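Long-range contact in alpha-glucosidase (Bacteroides thetaiotaomicron, PDB 5XFM), which probably hydrolyses beta-L-arabinopyranosides and alpha-galactosides as a bifunctional glycoside hydrolase of family 97: residues E211-L223 with G407-I419. The protein carries 1 engineered substitution. Numbering follows the deposited sequence.
Sequences ETGVDSRYCGSRL and GDKQETMRLYEDI
Gln410, in the first turn of helix 410-425, reaches across to the loop around Ser216 and illustrates how a side-chain amide can hold one carbonyl of a turn. Gln410 CB lies 3.5 Å from Tyr218 O, and Gln410 CG sits between that oxygen and Ser216 O, 3.3 Å from the latter. With CG anti to the backbone N (chi1 173°) and the chain extended beyond it, Gln410 CD comes 3.4 Å from Ser216 O. Gln410 NE2 then gives Ser216 O, within the type I turn of Asp215 to Tyr218, a short, nearly straight hydrogen bond of 2.6 Å, the acceptor lying in the amide plane. A leucine here, having no amide, would probably leave Ser216 O without its mate across the contact and the turn freer to shift against the helix. The turn belongs to the N-terminal beta domain of the family 97 enzyme, the helix to its TIM-barrel-like catalytic domain, where it follows the parallel strand 399-403, so the pair bridges the two domains. Farther along the helix, Glu417 meets the hydroxyl and backbone N of Ser216: Glu417 OE2 accepts from Ser216 OG at 2.9 Å, the hydroxyl lying above the carboxylate plane, while OE1 takes a weak bond from Ser216 N. The nearby like charge of Asp215 is engaged by Arg217, through a salt bridge from NH2 to OD2 and an Asx turn at OD1. Between these polar ties Met413 bends along the loop, its CG 3.4 Å from Tyr218 O and its SD against Val214 CG1. Gly220 N donates to Asp408 O, just ahead of the helix, at 3.0 Å, and a water joins Gly220 O to Asp408 OD2, which also bonds to Tyr173.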
ATOM      1  N   GLU A 211      -2.683  10.056   1.177  1.00 16.31           N
ATOM      2  CA  GLU A 211      -3.928  10.373   1.865  1.00 15.93           C
ATOM      3  C   GLU A 211      -4.442   9.135   2.587  1.00 20.06           C
ATOM      4  O   GLU A 211      -4.192   8.002   2.158  1.00 19.75           O
ATOM      5  CB  GLU A 211      -4.983  10.898   0.883  1.00 11.39           C
ATOM      6  CG  GLU A 211      -5.661   9.812   0.071  1.00 22.48           C
ATOM      7  CD  GLU A 211      -6.745  10.339  -0.847  1.00 21.08           C
ATOM      8  OE1 GLU A 211      -7.319  11.405  -0.545  1.00 10.73           O
ATOM      9  OE2 GLU A 211      -7.014   9.678  -1.877  1.00 17.19           O
ATOM     10  N   THR A 212      -5.164   9.348   3.681  1.00 18.91           N
ATOM     11  CA  THR A 212      -5.727   8.227   4.422  1.00 19.30           C
ATOM     12  C   THR A 212      -7.107   8.545   4.987  1.00 20.24           C
ATOM     13  O   THR A 212      -7.506   9.713   5.073  1.00 16.84           O
ATOM     14  CB  THR A 212      -4.799   7.801   5.572  1.00 17.94           C
ATOM     15  OG1 THR A 212      -5.281   6.585   6.155  1.00 16.41           O
ATOM     16  CG2 THR A 212      -4.736   8.891   6.634  1.00 15.66           C
ATOM     17  N   GLY A 213      -7.823   7.500   5.393  1.00 17.64           N
ATOM     18  CA  GLY A 213      -9.149   7.659   5.951  1.00 13.86           C
ATOM     19  C   GLY A 213     -10.184   7.913   4.879  1.00 17.86           C
ATOM     20  O   GLY A 213     -11.197   8.566   5.122  1.00 21.12           O
ATOM     21  N   VAL A 214      -9.936   7.382   3.686  1.00 19.33           N
ATOM     22  CA  VAL A 214     -10.942   7.407   2.632  1.00 18.74           C
ATOM     23  C   VAL A 214     -11.889   6.219   2.749  1.00 23.79           C
ATOM     24  O   VAL A 214     -11.470   5.058   2.693  1.00 25.18           O
ATOM     25  CB  VAL A 214     -10.307   7.398   1.234  1.00 19.68           C
ATOM     26  CG1 VAL A 214     -11.386   7.254   0.155  1.00 16.22           C
ATOM     27  CG2 VAL A 214      -9.461   8.646   1.029  1.00 17.03           C
ATOM     28  N   ASP A 215     -13.171   6.517   2.926  1.00 22.25           N
ATOM     29  CA  ASP A 215     -14.184   5.480   2.969  1.00 18.53           C
ATOM     30  C   ASP A 215     -15.351   5.899   2.107  1.00 21.11           C
ATOM     31  O   ASP A 215     -15.193   6.710   1.198  1.00 24.77           O
ATOM     32  CB  ASP A 215     -14.638   5.196   4.409  1.00 27.64           C
ATOM     33  CG  ASP A 215     -15.029   6.458   5.177  1.00 27.96           C
ATOM     34  OD1 ASP A 215     -15.658   7.372   4.596  1.00 24.00           O
ATOM     35  OD2 ASP A 215     -14.710   6.526   6.382  1.00 34.45           O
ATOM     36  N   SER A 216     -16.533   5.393   2.429  1.00 17.20           N
ATOM     37  CA  SER A 216     -17.717   5.641   1.618  1.00 18.86           C
ATOM     38  C   SER A 216     -18.105   7.123   1.547  1.00 20.81           C
ATOM     39  O   SER A 216     -18.889   7.522   0.689  1.00 22.23           O
ATOM     40  CB  SER A 216     -18.889   4.797   2.137  1.00 18.97           C
ATOM     41  OG  SER A 216     -19.300   5.209   3.424  1.00 30.74           O
ATOM     42  N   ARG A 217     -17.571   7.932   2.459  1.00 28.85           N
ATOM     43  CA  ARG A 217     -17.967   9.338   2.553  1.00 26.31           C
ATOM     44  C   ARG A 217     -17.182  10.272   1.624  1.00 23.45           C
ATOM     45  O   ARG A 217     -17.387  11.479   1.644  1.00 21.29           O
ATOM     46  CB  ARG A 217     -17.847   9.817   4.004  1.00 23.88           C
ATOM     47  CG  ARG A 217     -19.020   9.371   4.877  1.00 33.48           C
ATOM     48  CD  ARG A 217     -18.725   9.476   6.363  1.00 36.71           C
ATOM     49  NE  ARG A 217     -17.667   8.560   6.782  1.00 43.67           N
ATOM     50  CZ  ARG A 217     -16.975   8.679   7.913  1.00 50.81           C
ATOM     51  NH1 ARG A 217     -17.223   9.685   8.746  1.00 46.37           N
ATOM     52  NH2 ARG A 217     -16.029   7.795   8.209  1.00 43.48           N
ATOM     53  N   TYR A 218     -16.307   9.722   0.790  1.00 19.77           N
ATOM     54  CA  TYR A 218     -15.542  10.564  -0.122  1.00 18.68           C
ATOM     55  C   TYR A 218     -15.093   9.766  -1.339  1.00 22.56           C
ATOM     56  O   TYR A 218     -15.397   8.582  -1.469  1.00 26.82           O
ATOM     57  CB  TYR A 218     -14.328  11.155   0.592  1.00 19.90           C
ATOM     58  CG  TYR A 218     -13.979  12.596   0.247  1.00 19.32           C
ATOM     59  CD1 TYR A 218     -14.689  13.655   0.804  1.00 17.48           C
ATOM     60  CD2 TYR A 218     -12.901  12.895  -0.580  1.00 17.36           C
ATOM     61  CE1 TYR A 218     -14.363  14.971   0.530  1.00 16.44           C
ATOM     62  CE2 TYR A 218     -12.562  14.218  -0.864  1.00 23.55           C
ATOM     63  CZ  TYR A 218     -13.298  15.252  -0.304  1.00 26.40           C
ATOM     64  OH  TYR A 218     -12.972  16.565  -0.577  1.00 14.96           O
ATOM     65  N   CYS A 219     -14.357  10.428  -2.221  1.00 18.04           N
ATOM     66  CA  CYS A 219     -13.734   9.764  -3.353  1.00 20.72           C
ATOM     67  C   CYS A 219     -12.263   9.535  -3.029  1.00 19.78           C
ATOM     68  O   CYS A 219     -11.723  10.165  -2.121  1.00 17.39           O
ATOM     69  CB  CYS A 219     -13.878  10.613  -4.617  1.00 19.18           C
ATOM     70  SG  CYS A 219     -13.112  12.249  -4.463  1.00 18.57           S
ATOM     71  N   GLY A 220     -11.621   8.632  -3.761  1.00 22.58           N
ATOM     72  CA  GLY A 220     -10.178   8.497  -3.684  1.00 19.49           C
ATOM     73  C   GLY A 220      -9.569   9.623  -4.497  1.00 17.54           C
ATOM     74  O   GLY A 220     -10.107   9.989  -5.538  1.00 15.92           O
ATOM     75  N   SER A 221      -8.467  10.196  -4.027  1.00 15.74           N
ATOM     76  CA  SER A 221      -7.844  11.291  -4.763  1.00 20.22           C
ATOM     77  C   SER A 221      -6.447  10.921  -5.246  1.00 17.33           C
ATOM     78  O   SER A 221      -5.913   9.867  -4.896  1.00 15.43           O
ATOM     79  CB  SER A 221      -7.792  12.556  -3.906  1.00 18.63           C
ATOM     80  OG  SER A 221      -9.076  13.142  -3.794  1.00 16.42           O
ATOM     81  N   ARG A 222      -5.864  11.805  -6.047  1.00 13.59           N
ATOM     82  CA  ARG A 222      -4.537  11.584  -6.612  1.00 16.66           C
ATOM     83  C   ARG A 222      -3.851  12.934  -6.813  1.00 19.31           C
ATOM     84  O   ARG A 222      -4.421  13.974  -6.473  1.00 20.33           O
ATOM     85  CB  ARG A 222      -4.631  10.845  -7.939  1.00 17.39           C
ATOM     86  CG  ARG A 222      -5.123  11.733  -9.053  1.00 17.11           C
ATOM     87  CD  ARG A 222      -5.313  10.993 -10.340  1.00 22.30           C
ATOM     88  NE  ARG A 222      -5.753  11.913 -11.376  1.00 19.45           N
ATOM     89  CZ  ARG A 222      -7.019  12.234 -11.587  1.00 20.13           C
ATOM     90  NH1 ARG A 222      -7.963  11.710 -10.824  1.00 25.54           N
ATOM     91  NH2 ARG A 222      -7.336  13.090 -12.549  1.00 23.55           N
ATOM     92  N   LEU A 223      -2.631  12.931  -7.342  1.00 15.12           N
ATOM     93  CA  LEU A 223      -1.971  14.196  -7.668  1.00 18.76           C
ATOM     94  C   LEU A 223      -2.133  14.537  -9.147  1.00 16.97           C
ATOM     95  O   LEU A 223      -2.092  13.651 -10.015  1.00 15.52           O
ATOM     96  CB  LEU A 223      -0.481  14.166  -7.292  1.00 19.28           C
ATOM     97  CG  LEU A 223      -0.129  14.269  -5.803  1.00 18.60           C
ATOM     98  CD1 LEU A 223       1.369  14.479  -5.592  1.00 14.36           C
ATOM     99  CD2 LEU A 223      -0.939  15.355  -5.114  1.00 14.92           C
ATOM    100  N   GLY A 407     -12.696   2.043 -10.292  1.00 18.60           N
ATOM    101  CA  GLY A 407     -11.979   3.302 -10.195  1.00 16.98           C
ATOM    102  C   GLY A 407     -12.098   3.965  -8.837  1.00 16.81           C
ATOM    103  O   GLY A 407     -12.351   3.299  -7.836  1.00 18.94           O
ATOM    104  N   ASP A 408     -11.944   5.284  -8.793  1.00 19.75           N
ATOM    105  CA  ASP A 408     -11.782   5.988  -7.525  1.00 13.68           C
ATOM    106  C   ASP A 408     -13.028   6.741  -7.090  1.00 14.48           C
ATOM    107  O   ASP A 408     -13.027   7.400  -6.052  1.00 16.33           O
ATOM    108  CB  ASP A 408     -10.595   6.967  -7.619  1.00 12.62           C
ATOM    109  CG  ASP A 408      -9.259   6.324  -7.249  1.00 15.99           C
ATOM    110  OD1 ASP A 408      -9.250   5.237  -6.633  1.00 13.67           O
ATOM    111  OD2 ASP A 408      -8.205   6.916  -7.572  1.00 16.96           O
ATOM    112  N   LYS A 409     -14.088   6.658  -7.886  1.00 17.08           N
ATOM    113  CA  LYS A 409     -15.315   7.366  -7.555  1.00 16.05           C
ATOM    114  C   LYS A 409     -15.916   6.872  -6.240  1.00 23.16           C
ATOM    115  O   LYS A 409     -15.759   5.701  -5.876  1.00 15.73           O
ATOM    116  CB  LYS A 409     -16.325   7.234  -8.685  1.00 16.70           C
ATOM    117  CG  LYS A 409     -15.976   8.050  -9.911  1.00 16.21           C
ATOM    118  CD  LYS A 409     -16.981   7.826 -11.027  1.00 24.10           C
ATOM    119  CE  LYS A 409     -16.777   8.816 -12.165  1.00 20.25           C
ATOM    120  NZ  LYS A 409     -17.584   8.430 -13.355  1.00 20.64           N
ATOM    121  N   GLN A 410     -16.625   7.769  -5.559  1.00 16.28           N
ATOM    122  CA  GLN A 410     -17.227   7.492  -4.263  1.00 19.24           C
ATOM    123  C   GLN A 410     -18.154   6.263  -4.314  1.00 20.53           C
ATOM    124  O   GLN A 410     -18.258   5.524  -3.347  1.00 22.98           O
ATOM    125  CB  GLN A 410     -17.974   8.744  -3.761  1.00 21.65           C
ATOM    126  CG  GLN A 410     -18.795   8.530  -2.488  1.00 26.20           C
ATOM    127  CD  GLN A 410     -19.270   9.822  -1.845  1.00 19.37           C
ATOM    128  OE1 GLN A 410     -19.562  10.804  -2.526  1.00 22.92           O
ATOM    129  NE2 GLN A 410     -19.395   9.808  -0.524  1.00 19.53           N
ATOM    130  N   GLU A 411     -18.821   6.064  -5.444  1.00 19.40           N
ATOM    131  CA  GLU A 411     -19.635   4.874  -5.731  1.00 27.02           C
ATOM    132  C   GLU A 411     -18.831   3.562  -5.564  1.00 21.11           C
ATOM    133  O   GLU A 411     -19.321   2.537  -5.042  1.00 23.65           O
ATOM    134  CB  GLU A 411     -20.199   5.005  -7.152  1.00 17.57           C
ATOM    135  CG  GLU A 411     -21.002   3.842  -7.673  1.00 33.27           C
ATOM    136  CD  GLU A 411     -21.858   4.239  -8.869  1.00 33.29           C
ATOM    137  OE1 GLU A 411     -22.479   5.325  -8.818  1.00 29.48           O
ATOM    138  OE2 GLU A 411     -21.902   3.472  -9.857  1.00 33.14           O
ATOM    139  N   THR A 412     -17.580   3.612  -6.000  1.00 14.42           N
ATOM    140  CA  THR A 412     -16.699   2.471  -5.904  1.00 14.79           C
ATOM    141  C   THR A 412     -16.241   2.303  -4.467  1.00 16.24           C
ATOM    142  O   THR A 412     -16.135   1.176  -3.972  1.00 16.88           O
ATOM    143  CB  THR A 412     -15.483   2.609  -6.844  1.00 22.77           C
ATOM    144  OG1 THR A 412     -15.926   3.069  -8.124  1.00 13.74           O
ATOM    145  CG2 THR A 412     -14.774   1.265  -7.013  1.00 17.34           C
ATOM    146  N   MET A 413     -15.963   3.420  -3.795  1.00 20.13           N
ATOM    147  CA  MET A 413     -15.638   3.391  -2.366  1.00 15.07           C
ATOM    148  C   MET A 413     -16.766   2.711  -1.587  1.00 14.38           C
ATOM    149  O   MET A 413     -16.524   1.870  -0.699  1.00 19.00           O
ATOM    150  CB  MET A 413     -15.404   4.806  -1.822  1.00 19.85           C
ATOM    151  CG  MET A 413     -14.268   5.566  -2.497  1.00 21.49           C
ATOM    152  SD  MET A 413     -12.699   4.684  -2.396  1.00 25.14           S
ATOM    153  CE  MET A 413     -12.537   4.168  -4.105  1.00 18.96           C
ATOM    154  N   ARG A 414     -17.997   3.084  -1.932  1.00 10.73           N
ATOM    155  CA  ARG A 414     -19.188   2.488  -1.342  1.00 20.29           C
ATOM    156  C   ARG A 414     -19.139   0.986  -1.534  1.00 18.17           C
ATOM    157  O   ARG A 414     -19.390   0.222  -0.589  1.00 17.93           O
ATOM    158  CB  ARG A 414     -20.463   3.068  -1.962  1.00 18.02           C
ATOM    159  CG  ARG A 414     -20.817   4.456  -1.463  1.00 19.26           C
ATOM    160  CD  ARG A 414     -22.027   5.027  -2.198  1.00 24.71           C
ATOM    161  NE  ARG A 414     -22.287   6.414  -1.812  1.00 33.15           N
ATOM    162  CZ  ARG A 414     -22.427   7.421  -2.671  1.00 30.06           C
ATOM    163  NH1 ARG A 414     -22.338   7.201  -3.974  1.00 35.43           N
ATOM    164  NH2 ARG A 414     -22.663   8.648  -2.229  1.00 34.86           N
ATOM    165  N   LEU A 415     -18.782   0.565  -2.751  1.00 16.39           N
ATOM    166  CA  LEU A 415     -18.714  -0.866  -3.027  1.00 15.35           C
ATOM    167  C   LEU A 415     -17.640  -1.593  -2.182  1.00 17.95           C
ATOM    168  O   LEU A 415     -17.926  -2.639  -1.580  1.00 20.64           O
ATOM    169  CB  LEU A 415     -18.460  -1.092  -4.511  1.00 22.66           C
ATOM    170  CG  LEU A 415     -18.453  -2.547  -4.974  1.00 20.32           C
ATOM    171  CD1 LEU A 415     -19.779  -3.230  -4.639  1.00 13.62           C
ATOM    172  CD2 LEU A 415     -18.182  -2.595  -6.454  1.00 13.20           C
ATOM    173  N   TYR A 416     -16.421  -1.046  -2.143  1.00 15.91           N
ATOM    174  CA  TYR A 416     -15.339  -1.589  -1.312  1.00 18.16           C
ATOM    175  C   TYR A 416     -15.789  -1.820   0.120  1.00 20.39           C
ATOM    176  O   TYR A 416     -15.618  -2.912   0.694  1.00 21.57           O
ATOM    177  CB  TYR A 416     -14.121  -0.649  -1.273  1.00 17.57           C
ATOM    178  CG  TYR A 416     -13.204  -0.667  -2.478  1.00 21.89           C
ATOM    179  CD1 TYR A 416     -12.371  -1.753  -2.739  1.00 19.13           C
ATOM    180  CD2 TYR A 416     -13.129   0.434  -3.327  1.00 20.11           C
ATOM    181  CE1 TYR A 416     -11.522  -1.755  -3.833  1.00 13.93           C
ATOM    182  CE2 TYR A 416     -12.285   0.440  -4.417  1.00 16.53           C
ATOM    183  CZ  TYR A 416     -11.484  -0.652  -4.666  1.00 17.44           C
ATOM    184  OH  TYR A 416     -10.649  -0.627  -5.760  1.00 23.10           O
ATOM    185  N   GLU A 417     -16.339  -0.759   0.707  1.00 18.59           N
ATOM    186  CA  GLU A 417     -16.724  -0.796   2.107  1.00 17.61           C
ATOM    187  C   GLU A 417     -17.849  -1.795   2.372  1.00 17.72           C
ATOM    188  O   GLU A 417     -17.735  -2.621   3.274  1.00 21.40           O
ATOM    189  CB  GLU A 417     -17.126   0.602   2.574  1.00 11.84           C
ATOM    190  CG  GLU A 417     -17.529   0.683   4.024  1.00 19.03           C
ATOM    191  CD  GLU A 417     -17.846   2.109   4.441  1.00 24.74           C
ATOM    192  OE1 GLU A 417     -16.895   2.866   4.744  1.00 16.94           O
ATOM    193  OE2 GLU A 417     -19.038   2.480   4.443  1.00 23.81           O
ATOM    194  N   ASP A 418     -18.918  -1.737   1.580  1.00 16.59           N
ATOM    195  CA  ASP A 418     -20.037  -2.668   1.758  1.00 23.86           C
ATOM    196  C   ASP A 418     -19.602  -4.139   1.610  1.00 20.32           C
ATOM    197  O   ASP A 418     -20.078  -5.016   2.349  1.00 18.00           O
ATOM    198  CB  ASP A 418     -21.168  -2.345   0.774  1.00 19.56           C
ATOM    199  CG  ASP A 418     -21.776  -0.969   1.014  1.00 21.19           C
ATOM    200  OD1 ASP A 418     -21.493  -0.366   2.071  1.00 31.66           O
ATOM    201  OD2 ASP A 418     -22.561  -0.498   0.167  1.00 19.65           O
ATOM    202  N   ILE A 419     -18.696  -4.401   0.670  1.00 17.26           N
ATOM    203  CA  ILE A 419     -18.177  -5.753   0.502  1.00 22.55           C
ATOM    204  C   ILE A 419     -17.438  -6.176   1.768  1.00 23.47           C
ATOM    205  O   ILE A 419     -17.662  -7.276   2.294  1.00 21.43           O
ATOM    206  CB  ILE A 419     -17.230  -5.871  -0.710  1.00 19.99           C
ATOM    207  CG1 ILE A 419     -18.015  -5.788  -2.016  1.00 15.60           C
ATOM    208  CG2 ILE A 419     -16.459  -7.175  -0.663  1.00 18.91           C
ATOM    209  CD1 ILE A 419     -17.125  -5.665  -3.249  1.00 17.97           C
TER
HETATM  210  O   HOH W   1      -8.494   9.581  -8.064  1.00 19.06           O